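Local coordinates for protein DR2417 (Deinococcus radiodurans, PDB 4XWW) that probably degrades RNA from the 5' end as a metal-dependent exonuclease, with possible endonuclease activity, in rRNA maturation and possibly mRNA processing or decay, at residues I162-V167 with L192-Q197; G160-L163 with G168-L171; G135-V138 with F144-E147. All blocks are in the same frame, centred on the assembly; numbering follows the deposited sequence.

Interaction 1 of 3, residues I162-V167 with L192-Q197; sequences ILKTPV and LERVEQ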
ATOM      1  N   ILE A 162     -21.022   0.591  30.237  1.00 20.15           N
ATOM      2  CA  ILE A 162     -22.191  -0.263  30.308  1.00 20.90           C
ATOM      3  C   ILE A 162     -23.429   0.597  30.121  1.00 20.07           C
ATOM      4  O   ILE A 162     -23.660   1.548  30.877  1.00 22.72           O
ATOM      5  CB  ILE A 162     -22.258  -1.018  31.640  1.00 21.14           C
ATOM      6  CG1 ILE A 162     -20.978  -1.849  31.782  1.00 24.58           C
ATOM      7  CG2 ILE A 162     -23.532  -1.869  31.699  1.00 24.56           C
ATOM      8  CD1 ILE A 162     -20.764  -2.545  33.092  1.00 21.44           C
ATOM      9  N   LEU A 163     -24.186   0.282  29.077  1.00 19.63           N
ATOM     10  CA  LEU A 163     -25.433   0.961  28.795  1.00 21.23           C
ATOM     11  C   LEU A 163     -26.582   0.129  29.314  1.00 25.37           C
ATOM     12  O   LEU A 163     -26.857  -0.957  28.805  1.00 25.86           O
ATOM     13  CB  LEU A 163     -25.583   1.211  27.294  1.00 22.15           C
ATOM     14  CG  LEU A 163     -26.741   2.127  26.912  1.00 23.47           C
ATOM     15  CD1 LEU A 163     -26.480   3.544  27.419  1.00 27.76           C
ATOM     16  CD2 LEU A 163     -26.987   2.115  25.408  1.00 23.11           C
ATOM     17  N   LYS A 164     -27.242   0.647  30.340  1.00 22.20           N
ATOM     18  CA  LYS A 164     -28.321  -0.067  31.010  1.00 21.95           C
ATOM     19  C   LYS A 164     -29.624   0.388  30.398  1.00 25.41           C
ATOM     20  O   LYS A 164     -29.909   1.575  30.358  1.00 29.98           O
ATOM     21  CB  LYS A 164     -28.257   0.181  32.514  1.00 24.07           C
ATOM     22  CG  LYS A 164     -26.863  -0.132  33.094  1.00 25.93           C
ATOM     23  CD  LYS A 164     -26.630   0.447  34.487  1.00 33.40           C
ATOM     24  CE  LYS A 164     -25.161   0.272  34.881  1.00 32.40           C
ATOM     25  NZ  LYS A 164     -24.876   0.703  36.289  1.00 29.63           N
ATOM     26  N   THR A 165     -30.380  -0.561  29.856  1.00 25.43           N
ATOM     27  CA  THR A 165     -31.574  -0.252  29.076  1.00 29.92           C
ATOM     28  C   THR A 165     -32.744  -1.072  29.616  1.00 34.77           C
ATOM     29  O   THR A 165     -32.532  -1.975  30.414  1.00 31.44           O
ATOM     30  CB  THR A 165     -31.373  -0.565  27.583  1.00 27.32           C
ATOM     31  OG1 THR A 165     -31.611  -1.954  27.349  1.00 29.85           O
ATOM     32  CG2 THR A 165     -29.953  -0.204  27.126  1.00 23.37           C
ATOM     33  N   PRO A 166     -33.981  -0.767  29.178  1.00 37.39           N
ATOM     34  CA  PRO A 166     -35.115  -1.581  29.643  1.00 29.53           C
ATOM     35  C   PRO A 166     -35.060  -3.073  29.266  1.00 33.73           C
ATOM     36  O   PRO A 166     -35.776  -3.875  29.872  1.00 32.81           O
ATOM     37  CB  PRO A 166     -36.320  -0.922  28.958  1.00 29.63           C
ATOM     38  CG  PRO A 166     -35.891   0.483  28.738  1.00 36.35           C
ATOM     39  CD  PRO A 166     -34.432   0.431  28.443  1.00 34.95           C
ATOM     40  N   VAL A 167     -34.253  -3.452  28.281  1.00 33.85           N
ATOM     41  CA  VAL A 167     -34.226  -4.857  27.888  1.00 26.26           C
ATOM     42  C   VAL A 167     -33.047  -5.584  28.547  1.00 28.40           C
ATOM     43  O   VAL A 167     -32.944  -6.812  28.476  1.00 32.15           O
ATOM     44  CB  VAL A 167     -34.138  -5.036  26.350  1.00 38.83           C
ATOM     45  CG1 VAL A 167     -35.270  -4.297  25.646  1.00 46.78           C
ATOM     46  CG2 VAL A 167     -32.780  -4.565  25.842  1.00 38.30           C
ATOM     47  N   LEU A 192     -10.926  -4.683  35.015  1.00 21.66           N
ATOM     48  CA  LEU A 192     -11.410  -6.035  34.738  1.00 23.66           C
ATOM     49  C   LEU A 192     -12.336  -6.527  35.845  1.00 20.96           C
ATOM     50  O   LEU A 192     -13.174  -7.395  35.621  1.00 23.65           O
ATOM     51  CB  LEU A 192     -10.243  -7.005  34.545  1.00 23.34           C
ATOM     52  CG  LEU A 192      -9.359  -6.701  33.336  1.00 27.12           C
ATOM     53  CD1 LEU A 192      -8.291  -7.770  33.165  1.00 31.17           C
ATOM     54  CD2 LEU A 192     -10.212  -6.556  32.076  1.00 24.46           C
ATOM     55  N   GLU A 193     -12.168  -5.976  37.043  1.00 23.36           N
ATOM     56  CA  GLU A 193     -13.078  -6.247  38.155  1.00 23.06           C
ATOM     57  C   GLU A 193     -14.497  -5.841  37.761  1.00 25.43           C
ATOM     58  O   GLU A 193     -15.458  -6.595  37.960  1.00 25.63           O
ATOM     59  CB  GLU A 193     -12.613  -5.487  39.397  1.00 24.04           C
ATOM     60  CG  GLU A 193     -13.449  -5.695  40.639  1.00 36.43           C
ATOM     61  CD  GLU A 193     -12.932  -4.882  41.813  1.00 54.15           C
ATOM     62  OE1 GLU A 193     -12.693  -3.666  41.642  1.00 55.08           O
ATOM     63  OE2 GLU A 193     -12.754  -5.460  42.907  1.00 64.01           O
ATOM     64  N   ARG A 194     -14.629  -4.653  37.178  1.00 22.52           N
ATOM     65  CA  ARG A 194     -15.954  -4.151  36.816  1.00 24.86           C
ATOM     66  C   ARG A 194     -16.545  -4.979  35.695  1.00 21.15           C
ATOM     67  O   ARG A 194     -17.741  -5.253  35.675  1.00 22.07           O
ATOM     68  CB  ARG A 194     -15.908  -2.682  36.394  1.00 24.53           C
ATOM     69  CG  ARG A 194     -17.271  -2.148  35.989  1.00 21.54           C
ATOM     70  CD  ARG A 194     -18.181  -2.093  37.245  1.00 18.95           C
ATOM     71  NE  ARG A 194     -19.586  -1.712  37.030  1.00 23.34           N
ATOM     72  CZ  ARG A 194     -20.565  -2.563  36.720  1.00 22.06           C
ATOM     73  NH1 ARG A 194     -20.300  -3.864  36.522  1.00 24.44           N
ATOM     74  NH2 ARG A 194     -21.810  -2.120  36.597  1.00 25.86           N
ATOM     75  N   VAL A 195     -15.694  -5.360  34.741  1.00 19.70           N
ATOM     76  CA  VAL A 195     -16.133  -6.158  33.606  1.00 18.67           C
ATOM     77  C   VAL A 195     -16.598  -7.540  34.083  1.00 21.92           C
ATOM     78  O   VAL A 195     -17.645  -8.037  33.657  1.00 24.02           O
ATOM     79  CB  VAL A 195     -15.003  -6.283  32.550  1.00 25.86           C
ATOM     80  CG1 VAL A 195     -15.351  -7.323  31.490  1.00 24.72           C
ATOM     81  CG2 VAL A 195     -14.708  -4.902  31.902  1.00 21.98           C
ATOM     82  N   GLU A 196     -15.824  -8.151  34.975  1.00 21.09           N
ATOM     83  CA  GLU A 196     -16.204  -9.447  35.529  1.00 20.02           C
ATOM     84  C   GLU A 196     -17.534  -9.356  36.295  1.00 23.93           C
ATOM     85  O   GLU A 196     -18.386 -10.248  36.204  1.00 23.17           O
ATOM     86  CB  GLU A 196     -15.104  -9.983  36.443  1.00 21.38           C
ATOM     87  CG  GLU A 196     -15.490 -11.292  37.119  1.00 34.48           C
ATOM     88  CD  GLU A 196     -14.297 -12.047  37.663  1.00 48.19           C
ATOM     89  OE1 GLU A 196     -13.297 -11.393  38.034  1.00 41.77           O
ATOM     90  OE2 GLU A 196     -14.364 -13.295  37.713  1.00 56.67           O
ATOM     91  N   GLN A 197     -17.712  -8.273  37.056  1.00 23.09           N
ATOM     92  CA  GLN A 197     -18.968  -8.040  37.763  1.00 25.22           C
ATOM     93  C   GLN A 197     -20.117  -7.933  36.768  1.00 24.09           C
ATOM     94  O   GLN A 197     -21.193  -8.449  37.015  1.00 22.78           O
ATOM     95  CB  GLN A 197     -18.901  -6.768  38.620  1.00 21.80           C
ATOM     96  CG  GLN A 197     -20.164  -6.480  39.441  1.00 22.04           C
ATOM     97  CD  GLN A 197     -20.465  -7.564  40.471  1.00 28.16           C
ATOM     98  OE1 GLN A 197     -19.566  -8.065  41.149  1.00 33.22           O
ATOM     99  NE2 GLN A 197     -21.717  -7.951  40.563  1.00 27.61           N
TER

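Interaction 2 of 3, residues G160-L163 with G168-L171; sequences GYIL and GDVL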
ATOM      1  N   GLY A 160     -14.515   2.214  28.327  1.00 18.07           N
ATOM      2  CA  GLY A 160     -15.642   1.416  27.899  1.00 16.10           C
ATOM      3  C   GLY A 160     -16.853   1.888  28.694  1.00 16.81           C
ATOM      4  O   GLY A 160     -16.749   2.760  29.593  1.00 20.11           O
ATOM      5  N   TYR A 161     -18.023   1.357  28.371  1.00 16.46           N
ATOM      6  CA  TYR A 161     -19.202   1.716  29.158  1.00 17.48           C
ATOM      7  C   TYR A 161     -20.211   0.578  29.195  1.00 17.05           C
ATOM      8  O   TYR A 161     -20.249  -0.286  28.318  1.00 20.25           O
ATOM      9  CB  TYR A 161     -19.878   2.998  28.619  1.00 18.53           C
ATOM     10  CG  TYR A 161     -20.357   2.849  27.199  1.00 21.98           C
ATOM     11  CD1 TYR A 161     -19.509   3.120  26.138  1.00 22.31           C
ATOM     12  CD2 TYR A 161     -21.645   2.404  26.915  1.00 24.97           C
ATOM     13  CE1 TYR A 161     -19.927   2.949  24.825  1.00 25.22           C
ATOM     14  CE2 TYR A 161     -22.069   2.233  25.614  1.00 26.86           C
ATOM     15  CZ  TYR A 161     -21.211   2.517  24.575  1.00 22.68           C
ATOM     16  OH  TYR A 161     -21.632   2.337  23.286  1.00 26.30           O
ATOM     17  N   ILE A 162     -21.022   0.591  30.237  1.00 20.15           N
ATOM     18  CA  ILE A 162     -22.191  -0.263  30.308  1.00 20.90           C
ATOM     19  C   ILE A 162     -23.429   0.597  30.121  1.00 20.07           C
ATOM     20  O   ILE A 162     -23.660   1.548  30.877  1.00 22.72           O
ATOM     21  CB  ILE A 162     -22.258  -1.018  31.640  1.00 21.14           C
ATOM     22  CG1 ILE A 162     -20.978  -1.849  31.782  1.00 24.58           C
ATOM     23  CG2 ILE A 162     -23.532  -1.869  31.699  1.00 24.56           C
ATOM     24  CD1 ILE A 162     -20.764  -2.545  33.092  1.00 21.44           C
ATOM     25  N   LEU A 163     -24.186   0.282  29.077  1.00 19.63           N
ATOM     26  CA  LEU A 163     -25.433   0.961  28.795  1.00 21.23           C
ATOM     27  C   LEU A 163     -26.582   0.129  29.314  1.00 25.37           C
ATOM     28  O   LEU A 163     -26.857  -0.957  28.805  1.00 25.86           O
ATOM     29  CB  LEU A 163     -25.583   1.211  27.294  1.00 22.15           C
ATOM     30  CG  LEU A 163     -26.741   2.127  26.912  1.00 23.47           C
ATOM     31  CD1 LEU A 163     -26.480   3.544  27.419  1.00 27.76           C
ATOM     32  CD2 LEU A 163     -26.987   2.115  25.408  1.00 23.11           C
ATOM     33  N   GLY A 168     -32.150  -4.820  29.165  1.00 27.17           N
ATOM     34  CA  GLY A 168     -30.959  -5.382  29.766  1.00 25.30           C
ATOM     35  C   GLY A 168     -29.723  -4.541  29.498  1.00 30.88           C
ATOM     36  O   GLY A 168     -29.831  -3.406  29.036  1.00 32.36           O
ATOM     37  N   ASP A 169     -28.545  -5.099  29.778  1.00 26.78           N
ATOM     38  CA  ASP A 169     -27.305  -4.326  29.696  1.00 24.19           C
ATOM     39  C   ASP A 169     -26.477  -4.607  28.454  1.00 23.82           C
ATOM     40  O   ASP A 169     -26.272  -5.756  28.093  1.00 26.11           O
ATOM     41  CB  ASP A 169     -26.411  -4.593  30.909  1.00 29.36           C
ATOM     42  CG  ASP A 169     -27.007  -4.108  32.209  1.00 30.43           C
ATOM     43  OD1 ASP A 169     -28.016  -3.377  32.192  1.00 29.93           O
ATOM     44  OD2 ASP A 169     -26.435  -4.469  33.255  1.00 34.95           O
ATOM     45  N   VAL A 170     -25.970  -3.540  27.842  1.00 21.61           N
ATOM     46  CA  VAL A 170     -24.983  -3.631  26.772  1.00 21.82           C
ATOM     47  C   VAL A 170     -23.621  -3.246  27.349  1.00 18.38           C
ATOM     48  O   VAL A 170     -23.482  -2.181  27.950  1.00 24.27           O
ATOM     49  CB  VAL A 170     -25.327  -2.693  25.589  1.00 19.77           C
ATOM     50  CG1 VAL A 170     -24.234  -2.761  24.470  1.00 23.50           C
ATOM     51  CG2 VAL A 170     -26.741  -2.989  25.034  1.00 23.16           C
ATOM     52  N   LEU A 171     -22.629  -4.116  27.212  1.00 19.22           N
ATOM     53  CA  LEU A 171     -21.261  -3.720  27.523  1.00 20.16           C
ATOM     54  C   LEU A 171     -20.503  -3.431  26.246  1.00 22.27           C
ATOM     55  O   LEU A 171     -20.406  -4.281  25.370  1.00 19.67           O
ATOM     56  CB  LEU A 171     -20.529  -4.799  28.323  1.00 21.06           C
ATOM     57  CG  LEU A 171     -19.203  -4.306  28.933  1.00 20.15           C
ATOM     58  CD1 LEU A 171     -19.023  -4.926  30.319  1.00 24.16           C
ATOM     59  CD2 LEU A 171     -18.009  -4.628  28.047  1.00 19.54           C
TER

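Interaction 3 of 3, residues G135-V138 with F144-E147; sequences GDEV and FVAE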
ATOM      1  N   GLY A 135     -16.356   5.270  36.599  1.00 24.10           N
ATOM      2  CA  GLY A 135     -17.307   4.925  37.639  1.00 23.25           C
ATOM      3  C   GLY A 135     -18.552   5.785  37.645  1.00 30.87           C
ATOM      4  O   GLY A 135     -19.564   5.424  38.254  1.00 29.59           O
ATOM      5  N   ASP A 136     -18.479   6.931  36.980  1.00 29.73           N
ATOM      6  CA  ASP A 136     -19.632   7.808  36.874  1.00 25.68           C
ATOM      7  C   ASP A 136     -20.745   7.113  36.114  1.00 28.23           C
ATOM      8  O   ASP A 136     -20.498   6.384  35.164  1.00 31.68           O
ATOM      9  CB  ASP A 136     -19.272   9.120  36.178  1.00 25.79           C
ATOM     10  CG  ASP A 136     -18.589  10.105  37.109  1.00 36.99           C
ATOM     11  OD1 ASP A 136     -18.615   9.880  38.334  1.00 46.04           O
ATOM     12  OD2 ASP A 136     -18.040  11.109  36.617  1.00 32.09           O
ATOM     13  N   GLU A 137     -21.969   7.357  36.561  1.00 25.83           N
ATOM     14  CA  GLU A 137     -23.161   6.853  35.899  1.00 27.56           C
ATOM     15  C   GLU A 137     -24.001   8.034  35.472  1.00 30.04           C
ATOM     16  O   GLU A 137     -24.403   8.854  36.307  1.00 27.46           O
ATOM     17  CB  GLU A 137     -23.977   5.945  36.820  1.00 28.67           C
ATOM     18  CG  GLU A 137     -23.411   4.552  37.015  1.00 33.74           C
ATOM     19  CD  GLU A 137     -24.344   3.648  37.811  1.00 54.96           C
ATOM     20  OE1 GLU A 137     -23.937   3.179  38.896  1.00 65.20           O
ATOM     21  OE2 GLU A 137     -25.481   3.403  37.353  1.00 55.51           O
ATOM     22  N   VAL A 138     -24.310   8.114  34.185  1.00 21.86           N
ATOM     23  CA  VAL A 138     -25.008   9.279  33.670  1.00 28.61           C
ATOM     24  C   VAL A 138     -26.347   8.874  33.060  1.00 28.12           C
ATOM     25  O   VAL A 138     -26.454   7.799  32.500  1.00 32.28           O
ATOM     26  CB  VAL A 138     -24.113  10.006  32.653  1.00 35.64           C
ATOM     27  CG1 VAL A 138     -24.917  10.924  31.777  1.00 49.85           C
ATOM     28  CG2 VAL A 138     -23.031  10.768  33.395  1.00 31.00           C
ATOM     29  N   PHE A 144     -32.296   5.155  29.485  1.00 32.70           N
ATOM     30  CA  PHE A 144     -30.867   4.879  29.399  1.00 27.66           C
ATOM     31  C   PHE A 144     -30.066   5.386  30.592  1.00 26.49           C
ATOM     32  O   PHE A 144     -30.207   6.543  31.003  1.00 27.94           O
ATOM     33  CB  PHE A 144     -30.279   5.515  28.137  1.00 27.19           C
ATOM     34  CG  PHE A 144     -30.782   4.927  26.858  1.00 27.69           C
ATOM     35  CD1 PHE A 144     -30.310   3.705  26.412  1.00 33.86           C
ATOM     36  CD2 PHE A 144     -31.684   5.621  26.072  1.00 30.12           C
ATOM     37  CE1 PHE A 144     -30.754   3.172  25.215  1.00 33.62           C
ATOM     38  CE2 PHE A 144     -32.130   5.093  24.871  1.00 34.91           C
ATOM     39  CZ  PHE A 144     -31.661   3.868  24.443  1.00 29.42           C
ATOM     40  N   VAL A 145     -29.206   4.519  31.120  1.00 24.92           N
ATOM     41  CA  VAL A 145     -28.152   4.933  32.038  1.00 24.61           C
ATOM     42  C   VAL A 145     -26.818   4.358  31.572  1.00 26.27           C
ATOM     43  O   VAL A 145     -26.728   3.159  31.261  1.00 27.15           O
ATOM     44  CB  VAL A 145     -28.436   4.487  33.477  1.00 31.59           C
ATOM     45  CG1 VAL A 145     -27.262   4.829  34.379  1.00 28.31           C
ATOM     46  CG2 VAL A 145     -29.732   5.120  33.986  1.00 33.83           C
ATOM     47  N   ALA A 146     -25.791   5.208  31.493  1.00 22.99           N
ATOM     48  CA  ALA A 146     -24.471   4.762  31.043  1.00 25.13           C
ATOM     49  C   ALA A 146     -23.452   4.859  32.170  1.00 26.50           C
ATOM     50  O   ALA A 146     -23.362   5.891  32.831  1.00 25.59           O
ATOM     51  CB  ALA A 146     -24.009   5.587  29.842  1.00 20.05           C
ATOM     52  N   GLU A 147     -22.693   3.782  32.370  1.00 21.38           N
ATOM     53  CA  GLU A 147     -21.654   3.720  33.386  1.00 25.35           C
ATOM     54  C   GLU A 147     -20.282   3.560  32.737  1.00 25.23           C
ATOM     55  O   GLU A 147     -20.049   2.598  32.003  1.00 23.23           O
ATOM     56  CB  GLU A 147     -21.909   2.555  34.352  1.00 21.12           C
ATOM     57  CG  GLU A 147     -20.904   2.528  35.515  1.00 27.81           C
ATOM     58  CD  GLU A 147     -21.074   1.332  36.445  1.00 26.62           C
ATOM     59  OE1 GLU A 147     -22.109   0.645  36.364  1.00 29.58           O
ATOM     60  OE2 GLU A 147     -20.153   1.065  37.242  1.00 24.38           O
TER
HETATM   61  O   HOH W   1     -19.715   3.036  39.528  1.00 41.86           O

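Interaction 1 of 3, residues I162-V167 with L192-Q197
Ile162 CD1 lies against the flat guanidinium of Arg194, 3.6 Å from Arg194 CZ, and this methyl-on-face contact is the tight part of the meeting between strand 159-165 and helix 192-201. The methyl stands 3.5 Å above the guanidinium plane and is displaced toward its rim; NH1 and NH2 of Arg194 are both nearly as close to it as CZ. Two torsions bring the groups together. Ile162 carries CG1 beside its backbone N and stretches on to CD1 (chi2 173°), while the Arg194 chain leaves the helix extended and then bends at chi2 (68°), which turns the guanidinium over the isoleucine.

The looser, partly exposed side belongs to Lys164. Its chain, extended beyond CG, approaches Arg194 from the opposite direction, and Lys164 NZ stops 4.2 Å from Arg194 NH2, near the plane of the guanidinium and at its edge. Glu147 OE1 forms salt bridges to both groups, and Lys164 NZ has a second one with Glu137 OE2, which probably offsets the repulsion between the like charges. The Glu147 bridge probably also restrains the arginine head.

The backbones stay well apart, Ile162 CA and Val195 CA being 9.1 Å from each other, so long side chains span the interval. Deeper in the contact, Val195 and Ile162 both touch Phe149 of strand 144-150, and Val195 also packs on Leu393 and Thr394, so helix 192-201 packs on strands 144-150 and 159-165 and also touches helix 384-394.

Interaction 2 of 3, residues G160-L163 with G168-L171
Leu163 and Val170 form the hydrogen-bonded antiparallel pair of a beta hairpin, strands 159-165 and 168-172, within the metallo-beta-lactamase fold. Leu163 N donates to Val170 O over 2.8 Å, and the return bond runs from Val170 N to Leu163 O at 2.9 Å. Each of these carbonyls also receives a CA-H contact: Ile162 CA comes to 3.3 Å from Val170 O, and Asp169 CA approaches Leu163 O.

Backbone groups of the neighbouring residues are served by the flanking strands. Ile162 bonds to Glu147 and Gly160 to Phe149, both on strand 144-150, while on the other side of the hairpin Asp169 and Leu171 bond to Leu205 of strand 205-209. Within the hairpin itself, Tyr161 bonds to His172 through the backbone. A further hydrogen bond, to His172 ND1, ties the hydroxyl of this buried ring to His172, the residue after Leu171 on the partner strand; the two rings also meet, their planes at about 60°. Near the turn, Gly168 O is hydrogen-bonded to Thr165 OG1; the positive phi of Gly168 (138°) is one that a side chain would strain.

Two faces are built. On one, Leu163 and Val170 stand side by side; Leu163 touches Phe37 of strand 34-39 and Val170 touches Ile207. On the other, Ile162 and Leu171 form the non-hydrogen-bonded pair facing helix 192-201, where Ala198 touches both. Ile162 uses separate branches here: CG2, anti to the backbone N, rests 4.0 Å from Asp169 CB, while CG1 lies 3.9 Å from Leu171 CD1.

Interaction 3 of 3, residues G135-V138 with F144-E147
Residues 135-138 and 144-147 run antiparallel, their end-to-end directions 160° apart, with Val138 and Ala146 as the hydrogen-bonded pair. Val138 N donates to Ala146 O at 2.8 Å, and Ala146 N returns a bond to Val138 O at 2.9 Å. CA-H groups fill in around the same carbonyls: Glu137 CA lies 3.2 Å from Ala146 O, and Val145 CA faces Val138 O. Gly135 sits outside the strand proper, at a positive phi (99°) suited to glycine.

Glu137 and Glu147, the non-hydrogen-bonded pair, put their side chains on one face and cross at their methylenes, Glu137 CG to Glu147 CG being 3.6 Å. Farther out the two carboxylates stack, with Glu137 OE1 4.0 Å from Glu147 OE1. The like charges are probably compensated by Lys164, which makes a salt bridge to Glu137 OE2 and another to Glu147 OE1; Arg194 adds a further bridge to Glu147 OE1. The second oxygen, Glu147 OE2, accepts from a water at 3.0 Å that also donates to Gly135 O, so both oxygens of this buried carboxylate are gripped. Glu137 is more exposed, and its OE2 also passes 3.7 Å from Val145 CG1, a methyl brought alongside Val138 O because it stands anti to the backbone N (chi1 175°).

Ala146 and Val138 occupy the other face, where Ala146 touches Leu163. This is a beta hairpin, strands 137-140 and 144-150, at one margin of a sheet of the metallo-beta-lactamase fold, with 137-140 as the edge strand there.

In the fold
Interactions 2 and 3 are successive hairpins of one sheet, with strands 144-150 and 159-165 side by side between their outer strands. Ile162 N, 2.8 Å from Glu147 O, joins interactions 2 and 3; Lys164 N, 2.7 Å from Val145 O, joins interactions 1 and 3. Interaction 1 adds helix 192-201 over the face that carries Ile162 and Leu171, sharing Ile162 with interaction 2, and meets interaction 3 again where Lys164 NZ reaches Glu147 OE1 at 2.8 Å. On the opposite face, Leu163 CD2 packs 3.8 Å from Phe144 CD1. Interactions 1 and 3 lie away from the catalytic centre; interaction 2 comes nearer, the Tyr161 side chain being about 12 Å from a bound zinc.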